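ADP-ribosylating toxin CARDS (Mycoplasma pneumoniae, PDB 4TLV) transfers ADP-ribose from NAD(+) to multiple target proteins in vitro and triggers vacuolation of mammalian cells, serving as the main virulence factor of this bacterium. Local coordinates at residues Y11-R16 with A78-I83; R106-D111 with V207-P212; N145-W150 with E179-H184. One frame throughout, in Å; residues are numbered along the deposited sequence.

Contact 1 (Y11-R16 with A78-I83)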
# COMPACT_ATOMS: atom_id res chain seq x y z
N TYR A 11 3.18 11.97 8.18
CA TYR A 11 2.53 11.88 9.50
C TYR A 11 3.26 10.92 10.41
O TYR A 11 3.82 9.92 9.95
CB TYR A 11 1.08 11.40 9.35
CG TYR A 11 0.32 12.33 8.47
CD1 TYR A 11 -0.32 13.43 9.01
CD2 TYR A 11 0.30 12.15 7.09
CE1 TYR A 11 -0.99 14.33 8.21
CE2 TYR A 11 -0.36 13.06 6.27
CZ TYR A 11 -1.00 14.15 6.85
OH TYR A 11 -1.67 15.06 6.06
N ARG A 12 3.19 11.19 11.70
CA ARG A 12 3.88 10.35 12.67
C ARG A 12 3.13 10.40 14.00
O ARG A 12 2.80 11.48 14.49
CB ARG A 12 5.30 10.86 12.88
CG ARG A 12 6.13 9.98 13.84
CD ARG A 12 7.49 10.65 14.15
NE ARG A 12 8.10 10.05 15.34
CZ ARG A 12 8.81 8.93 15.33
NH1 ARG A 12 9.01 8.26 14.20
NH2 ARG A 12 9.31 8.46 16.47
N VAL A 13 2.88 9.22 14.56
CA VAL A 13 2.27 9.13 15.89
C VAL A 13 3.40 8.98 16.90
O VAL A 13 4.29 8.14 16.74
CB VAL A 13 1.30 7.92 15.98
CG1 VAL A 13 0.78 7.72 17.43
CG2 VAL A 13 0.13 8.09 14.99
N ASP A 14 3.38 9.80 17.95
CA ASP A 14 4.46 9.82 18.92
C ASP A 14 3.84 10.13 20.27
O ASP A 14 2.89 10.89 20.35
CB ASP A 14 5.46 10.93 18.52
CG ASP A 14 6.82 10.74 19.13
OD1 ASP A 14 6.94 10.79 20.37
OD2 ASP A 14 7.80 10.57 18.36
N LEU A 15 4.35 9.52 21.34
CA LEU A 15 3.77 9.74 22.66
C LEU A 15 4.18 11.08 23.28
O LEU A 15 3.55 11.56 24.21
CB LEU A 15 4.08 8.57 23.60
CG LEU A 15 3.06 7.42 23.47
CD1 LEU A 15 3.12 6.78 22.10
CD2 LEU A 15 3.25 6.37 24.56
N ARG A 16 5.23 11.70 22.73
CA ARG A 16 5.65 13.01 23.22
C ARG A 16 4.61 14.07 22.87
O ARG A 16 4.03 14.06 21.79
CB ARG A 16 7.01 13.39 22.65
CG ARG A 16 8.12 12.44 23.04
CD ARG A 16 9.45 12.89 22.47
NE ARG A 16 10.47 11.87 22.63
CZ ARG A 16 11.32 11.82 23.65
NH1 ARG A 16 11.27 12.74 24.60
NH2 ARG A 16 12.23 10.84 23.72
N ALA A 78 -1.86 9.24 22.51
CA ALA A 78 -0.63 9.69 21.85
C ALA A 78 -1.01 10.88 20.98
O ALA A 78 -2.15 11.36 21.07
CB ALA A 78 -0.04 8.57 20.98
N TYR A 79 -0.08 11.37 20.17
CA TYR A 79 -0.37 12.48 19.28
C TYR A 79 -0.02 12.16 17.85
O TYR A 79 1.00 11.54 17.59
CB TYR A 79 0.39 13.73 19.72
CG TYR A 79 -0.05 14.17 21.08
CD1 TYR A 79 -1.15 14.99 21.23
CD2 TYR A 79 0.60 13.71 22.22
CE1 TYR A 79 -1.59 15.38 22.48
CE2 TYR A 79 0.17 14.09 23.47
CZ TYR A 79 -0.92 14.93 23.60
OH TYR A 79 -1.35 15.31 24.85
N LEU A 80 -0.89 12.56 16.94
CA LEU A 80 -0.61 12.44 15.51
C LEU A 80 -0.05 13.77 15.07
O LEU A 80 -0.69 14.80 15.25
CB LEU A 80 -1.89 12.16 14.74
CG LEU A 80 -1.81 12.23 13.21
CD1 LEU A 80 -0.99 11.05 12.68
CD2 LEU A 80 -3.21 12.21 12.64
N TYR A 81 1.15 13.74 14.50
CA TYR A 81 1.77 14.96 13.99
C TYR A 81 1.77 15.02 12.47
O TYR A 81 2.08 14.03 11.80
CB TYR A 81 3.21 15.04 14.47
CG TYR A 81 3.29 15.23 15.95
CD1 TYR A 81 3.10 16.50 16.50
CD2 TYR A 81 3.52 14.17 16.80
CE1 TYR A 81 3.16 16.69 17.86
CE2 TYR A 81 3.57 14.35 18.18
CZ TYR A 81 3.40 15.61 18.70
OH TYR A 81 3.44 15.82 20.05
N GLU A 82 1.44 16.20 11.95
CA GLU A 82 1.47 16.47 10.52
C GLU A 82 2.74 17.27 10.24
O GLU A 82 2.95 18.32 10.84
CB GLU A 82 0.24 17.29 10.14
CG GLU A 82 0.22 17.75 8.70
CD GLU A 82 -1.00 18.61 8.39
OE1 GLU A 82 -1.07 19.73 8.91
OE2 GLU A 82 -1.87 18.15 7.65
N ILE A 83 3.57 16.77 9.32
CA ILE A 83 4.93 17.25 9.15
C ILE A 83 5.18 17.58 7.68
O ILE A 83 5.03 16.71 6.82
CB ILE A 83 5.94 16.15 9.58
CG1 ILE A 83 5.68 15.68 11.02
CG2 ILE A 83 7.39 16.62 9.38
CD1 ILE A 83 6.35 14.33 11.37
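Tyr11, with CG opposite its own carbonyl carbon (chi1 -59°), leaves the sheet alongside Glu82, whose chain is extended, both pointing the same way. Tyr11 CE1 lies 3.7 Å from Glu82 CG, and the ring and carboxylate planes are 48° apart. Tyr11 OH gives Glu82 OE2 a weak bond of 3.5 Å; the stronger partners of this carboxylate are Arg147 and Ser148, both at OE1. On the same face Val13 CG1 meets Ala78 CB at 3.7 Å, and Leu80 CD1 fits between Val13 CG2 and Tyr11 CB, small and branched groups suiting a layer covered by helix 56-60.

The opposite face carries Arg12, Asp14, Tyr79 and Tyr81. Chi1 of -67° lays the Tyr81 ring along the first strand, its edge past Asp14 CB (3.9 Å from CE2), so that Tyr81 OH reaches Arg16 O in a short 2.5 Å hydrogen bond. Tyrosine suits this place, spanning from its own strand to a carbonyl beyond the end of the other. Arg12 grips Asp14 side-on in a salt bridge: NE gives its N-H to the anti lone pair of Asp14 OD2, 3.1 Å away, and NH2 reaches the same oxygen from well out of the carboxylate plane. Four backbone bonds tie the antiparallel strands, among them Tyr81 N to Arg12 O at 2.8 Å.

Arg12 NH1 also bonds Ser51 O; Arg12 probably corresponds to the first-strand arginine of pertussis-like ADP-ribosyltransferases. Aspartate and serine carbonyl together thus fix the guanidinium by three N-H groups, while the tyrosine hydroxyl secures the chain just after the strand.

Contact 2 (R106-D111 with V207-P212); sequences RQVVFD and VHLSIP
Val109 and His208 sit in register on parallel strands, and backbone hydrogen bonds set that register, alternating from strand to strand: Val207 N to Gln107 O, a short Val109 N to Val207 O at 2.6 Å, Leu209 N to Val109 O, and Asp111 N to Leu209 O at 2.8 Å.

One side-chain bond adds to them. His208 ND1 gives its N-H to Asp111 OD1 at 2.9 Å; the oxygen lies close to the imidazole plane and uses its syn lone pair, although ring and carboxylate planes are 51° apart. Histidine suits this exposed face, offering an edge to the aspartate and a flat side to a valine.

That flat side makes a CH-pi contact, Val109 CB standing 3.8 Å from the ring centroid and 12° off the normal.

Apolar contacts fill the other face. Val108 CG1 touches Leu209 CD2 at 3.9 Å and also sits over the Phe110 ring, whose edge atom CD1 is 4.0 Å from Ile211 CG1. Met103 of helix 92-104 and Met117 of helix 115-126 pack beside this layer.

The result is a two-stranded parallel sheet: strand 108-110 lies in the mART domain, and from His208 on the second strand belongs to the region inferred to form the NAD(+) pocket.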
# COMPACT_ATOMS: atom_id res chain seq x y z
N ARG A 106 24.21 -5.76 -10.95
CA ARG A 106 25.54 -6.04 -10.39
C ARG A 106 26.39 -4.79 -10.11
O ARG A 106 27.58 -4.75 -10.41
CB ARG A 106 26.28 -7.04 -11.29
CG ARG A 106 25.54 -8.37 -11.42
CD ARG A 106 26.04 -9.22 -12.59
NE ARG A 106 25.36 -10.51 -12.63
CZ ARG A 106 25.33 -11.37 -11.61
NH1 ARG A 106 25.94 -11.06 -10.46
NH2 ARG A 106 24.69 -12.53 -11.73
N GLN A 107 25.78 -3.78 -9.49
CA GLN A 107 26.48 -2.53 -9.21
C GLN A 107 26.55 -2.28 -7.72
O GLN A 107 26.54 -1.15 -7.25
CB GLN A 107 25.80 -1.38 -9.94
CG GLN A 107 25.75 -1.60 -11.45
CD GLN A 107 24.82 -0.64 -12.19
OE1 GLN A 107 24.31 0.31 -11.62
NE2 GLN A 107 24.62 -0.90 -13.48
N VAL A 108 26.62 -3.36 -6.96
CA VAL A 108 26.67 -3.24 -5.51
C VAL A 108 27.89 -3.98 -4.94
O VAL A 108 28.23 -5.07 -5.38
CB VAL A 108 25.39 -3.80 -4.86
CG1 VAL A 108 25.58 -4.00 -3.36
CG2 VAL A 108 24.19 -2.88 -5.16
N VAL A 109 28.53 -3.37 -3.96
CA VAL A 109 29.55 -4.07 -3.20
C VAL A 109 28.98 -4.46 -1.85
O VAL A 109 28.56 -3.61 -1.06
CB VAL A 109 30.81 -3.18 -3.02
CG1 VAL A 109 31.69 -3.72 -1.91
CG2 VAL A 109 31.57 -3.12 -4.34
N PHE A 110 28.95 -5.76 -1.56
CA PHE A 110 28.40 -6.21 -0.29
C PHE A 110 29.48 -6.19 0.78
O PHE A 110 30.33 -7.08 0.84
CB PHE A 110 27.73 -7.59 -0.43
CG PHE A 110 26.52 -7.58 -1.32
CD1 PHE A 110 25.27 -7.24 -0.81
CD2 PHE A 110 26.62 -7.85 -2.67
CE1 PHE A 110 24.15 -7.20 -1.62
CE2 PHE A 110 25.50 -7.82 -3.50
CZ PHE A 110 24.26 -7.48 -2.97
N ASP A 111 29.46 -5.15 1.62
CA ASP A 111 30.38 -5.07 2.75
C ASP A 111 30.08 -6.19 3.73
O ASP A 111 30.97 -6.70 4.41
CB ASP A 111 30.23 -3.73 3.47
CG ASP A 111 30.71 -2.56 2.64
OD1 ASP A 111 31.36 -2.79 1.60
OD2 ASP A 111 30.44 -1.41 3.04
N VAL A 207 27.78 1.11 -5.26
CA VAL A 207 27.07 1.24 -4.00
C VAL A 207 27.46 0.13 -3.05
O VAL A 207 27.40 -1.06 -3.41
CB VAL A 207 25.54 1.22 -4.19
CG1 VAL A 207 24.86 1.25 -2.84
CG2 VAL A 207 25.09 2.40 -5.03
N HIS A 208 27.86 0.51 -1.84
CA HIS A 208 28.21 -0.43 -0.79
C HIS A 208 27.02 -0.67 0.13
O HIS A 208 26.40 0.27 0.62
CB HIS A 208 29.37 0.11 0.05
CG HIS A 208 30.70 0.02 -0.62
ND1 HIS A 208 31.79 -0.73 -0.33
CD2 HIS A 208 31.04 0.78 -1.72
CE1 HIS A 208 32.75 -0.42 -1.27
NE2 HIS A 208 32.27 0.49 -2.09
N LEU A 209 26.74 -1.94 0.37
CA LEU A 209 25.63 -2.35 1.22
C LEU A 209 26.10 -3.29 2.32
O LEU A 209 26.92 -4.18 2.08
CB LEU A 209 24.58 -3.03 0.34
CG LEU A 209 23.25 -2.32 0.07
CD1 LEU A 209 23.42 -0.82 0.00
CD2 LEU A 209 22.55 -2.88 -1.19
N SER A 210 25.58 -3.08 3.53
CA SER A 210 25.76 -4.02 4.63
C SER A 210 24.41 -4.62 5.00
O SER A 210 23.61 -3.97 5.67
CB SER A 210 26.36 -3.32 5.85
OG SER A 210 27.63 -2.77 5.55
N ILE A 211 24.18 -5.85 4.58
CA ILE A 211 22.92 -6.54 4.85
C ILE A 211 23.00 -7.28 6.17
O ILE A 211 23.88 -8.12 6.35
CB ILE A 211 22.61 -7.56 3.73
CG1 ILE A 211 22.91 -6.95 2.36
CG2 ILE A 211 21.17 -8.06 3.85
CD1 ILE A 211 22.07 -5.72 2.00
N PRO A 212 22.05 -7.00 7.08
CA PRO A 212 22.06 -7.63 8.40
C PRO A 212 21.59 -9.09 8.36
O PRO A 212 20.90 -9.49 7.42
CB PRO A 212 21.08 -6.77 9.20
CG PRO A 212 20.12 -6.25 8.17
CD PRO A 212 20.92 -6.07 6.90

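Contact 3 (N145-W150 with E179-H184); sequences NVRSAW and EMHNPH. With SO4 (sulfate ion), chain G.
Glu179 climbs beside the indole of Trp150, the two side chains pointing the same way. Its CB starts 3.4 Å from Trp150 NE1. With chi1 at -175° the chain runs on extended, and CG rides over one face of the indole toward its rim, 3.5 Å from Trp150 CZ2; the methylenes thus give the wide aromatic surface an apolar cover. CD and OE1 remain near Trp150 CZ2, while OE2 swings to the serine and comes 2.7 Å from Ser148 OG. A long chain with a carboxylate end can lie along the indole and still reach the serine. Ser148 OG is hydrogen-bonded to Glu82 OE1 and accepts from a water that also bonds His181 ND1.

Along the backbone, Ala149 and Met180 form an antiparallel hydrogen-bonded pair, with Met180 N 2.8 Å from Ala149 O, and Met180 CE folds back on that carbonyl. Asn182 N then reaches Arg147 O at 2.9 Å, nearly straight at its hydrogen. The asparagine amide continues the strand's bonding: ND2 gives Val146 O a 2.8 Å bond, and OD1 takes His184 N in an Asx turn that leads the chain away.

Arg147, bent at chi3 (81°), presents its guanidinium edge to a sulfate, NH1 to O1 and NH2 to O4, both at 2.9 Å, while NE pairs with Glu82. Arg8 also bonds the ion, which probably came from the crystallisation liquor.

Arg147 and Ser148 together face Glu82 of strand 76-84, a classic beta bulge, here in one strand of the antiparallel hairpin 146-156 and 168-181.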
# COMPACT_ATOMS: atom_id res chain seq x y z
N ASN A 145 9.28 22.17 10.66
CA ASN A 145 8.55 21.30 9.73
C ASN A 145 7.18 20.85 10.28
O ASN A 145 6.33 20.40 9.52
CB ASN A 145 9.35 20.02 9.40
CG ASN A 145 10.54 20.29 8.49
OD1 ASN A 145 11.53 21.01 9.00
ND2 ASN A 145 10.57 19.82 7.34
N VAL A 146 6.98 20.94 11.59
CA VAL A 146 5.81 20.32 12.21
C VAL A 146 4.65 21.31 12.24
O VAL A 146 4.71 22.34 12.92
CB VAL A 146 6.11 19.81 13.64
CG1 VAL A 146 4.90 19.08 14.23
CG2 VAL A 146 7.32 18.87 13.63
N ARG A 147 3.61 21.04 11.45
CA ARG A 147 2.54 22.02 11.31
C ARG A 147 1.46 21.88 12.37
O ARG A 147 1.00 22.88 12.91
CB ARG A 147 1.90 21.97 9.92
CG ARG A 147 0.81 23.05 9.73
CD ARG A 147 0.42 23.26 8.26
NE ARG A 147 -0.54 22.25 7.80
CZ ARG A 147 -1.24 22.35 6.68
NH1 ARG A 147 -1.09 23.42 5.90
NH2 ARG A 147 -2.09 21.40 6.34
N SER A 148 1.04 20.64 12.64
CA SER A 148 -0.15 20.40 13.46
C SER A 148 -0.02 19.14 14.29
O SER A 148 0.82 18.29 14.02
CB SER A 148 -1.39 20.25 12.56
OG SER A 148 -1.47 21.30 11.61
N ALA A 149 -0.89 19.01 15.29
CA ALA A 149 -1.01 17.78 16.06
C ALA A 149 -2.47 17.54 16.45
O ALA A 149 -3.23 18.49 16.59
CB ALA A 149 -0.16 17.85 17.30
N TRP A 150 -2.85 16.26 16.58
CA TRP A 150 -4.15 15.86 17.11
C TRP A 150 -3.93 14.83 18.20
O TRP A 150 -3.08 13.95 18.07
CB TRP A 150 -5.02 15.17 16.06
CG TRP A 150 -5.40 16.00 14.90
CD1 TRP A 150 -6.59 16.64 14.71
CD2 TRP A 150 -4.60 16.28 13.76
NE1 TRP A 150 -6.58 17.30 13.51
CE2 TRP A 150 -5.36 17.10 12.90
CE3 TRP A 150 -3.31 15.91 13.36
CZ2 TRP A 150 -4.88 17.56 11.68
CZ3 TRP A 150 -2.83 16.37 12.15
CH2 TRP A 150 -3.61 17.19 11.33
N GLU A 179 -7.71 20.22 16.01
CA GLU A 179 -6.34 20.27 15.55
C GLU A 179 -5.60 21.34 16.34
O GLU A 179 -6.15 22.40 16.62
CB GLU A 179 -6.35 20.63 14.08
CG GLU A 179 -5.01 20.61 13.41
CD GLU A 179 -5.11 21.13 11.99
OE1 GLU A 179 -6.20 21.01 11.39
OE2 GLU A 179 -4.10 21.67 11.49
N MET A 180 -4.36 21.05 16.71
CA MET A 180 -3.53 22.04 17.38
C MET A 180 -2.44 22.53 16.41
O MET A 180 -1.68 21.73 15.87
CB MET A 180 -2.89 21.42 18.62
CG MET A 180 -3.90 20.95 19.66
SD MET A 180 -3.16 19.93 20.94
CE MET A 180 -3.31 18.30 20.20
N HIS A 181 -2.37 23.84 16.19
CA HIS A 181 -1.37 24.39 15.27
C HIS A 181 -0.07 24.78 15.97
O HIS A 181 -0.09 25.39 17.04
CB HIS A 181 -1.92 25.59 14.49
CG HIS A 181 -0.92 26.19 13.55
ND1 HIS A 181 -0.55 25.59 12.36
CD2 HIS A 181 -0.18 27.33 13.64
CE1 HIS A 181 0.35 26.35 11.75
NE2 HIS A 181 0.59 27.41 12.50
N ASN A 182 1.06 24.45 15.35
CA ASN A 182 2.36 24.79 15.89
C ASN A 182 2.75 26.23 15.54
O ASN A 182 2.95 26.55 14.36
CB ASN A 182 3.41 23.83 15.32
CG ASN A 182 4.79 24.13 15.83
OD1 ASN A 182 4.97 24.94 16.74
ND2 ASN A 182 5.79 23.45 15.26
N PRO A 183 2.87 27.10 16.55
CA PRO A 183 3.20 28.49 16.22
C PRO A 183 4.61 28.64 15.62
O PRO A 183 4.89 29.65 14.99
CB PRO A 183 3.12 29.21 17.58
CG PRO A 183 3.32 28.11 18.60
CD PRO A 183 2.68 26.89 18.00
N HIS A 184 5.47 27.65 15.84
CA HIS A 184 6.82 27.66 15.27
C HIS A 184 6.88 27.08 13.86
O HIS A 184 7.95 27.01 13.26
CB HIS A 184 7.79 26.89 16.17
CG HIS A 184 7.86 27.42 17.57
ND1 HIS A 184 8.36 28.67 17.87
CD2 HIS A 184 7.51 26.85 18.75
CE1 HIS A 184 8.31 28.85 19.18
NE2 HIS A 184 7.80 27.77 19.74
S SO4 G . -2.51 22.33 2.51
O1 SO4 G . -1.85 23.49 3.08
O2 SO4 G . -3.58 22.73 1.58
O3 SO4 G . -1.53 21.55 1.77
O4 SO4 G . -3.11 21.52 3.60
O HOH W 1 -2.42 23.77 11.68

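Contacts 1 and 3 belong to one antiparallel sheet of the mART domain: strands 76-84 and 146-156 are neighbours, and the two centres lie about 10 Å apart. They meet through the salt bridge from Glu82 OE1 to Arg147 NE, 2.8 Å long, and through Leu80 N and Trp150 O, also 2.8 Å apart. Contact 1 comes near the sulfate of contact 3 through Glu82, which is joined to the sulfate-binding Arg147. Contact 2 is a separate parallel pair in the same pertussis-toxin-S1-like part of the chain, its centre about 34 Å from that of contact 1 and about 40 Å from that of contact 3. Its strand 207-210 lies almost wholly in the region inferred to form the NAD(+) pocket.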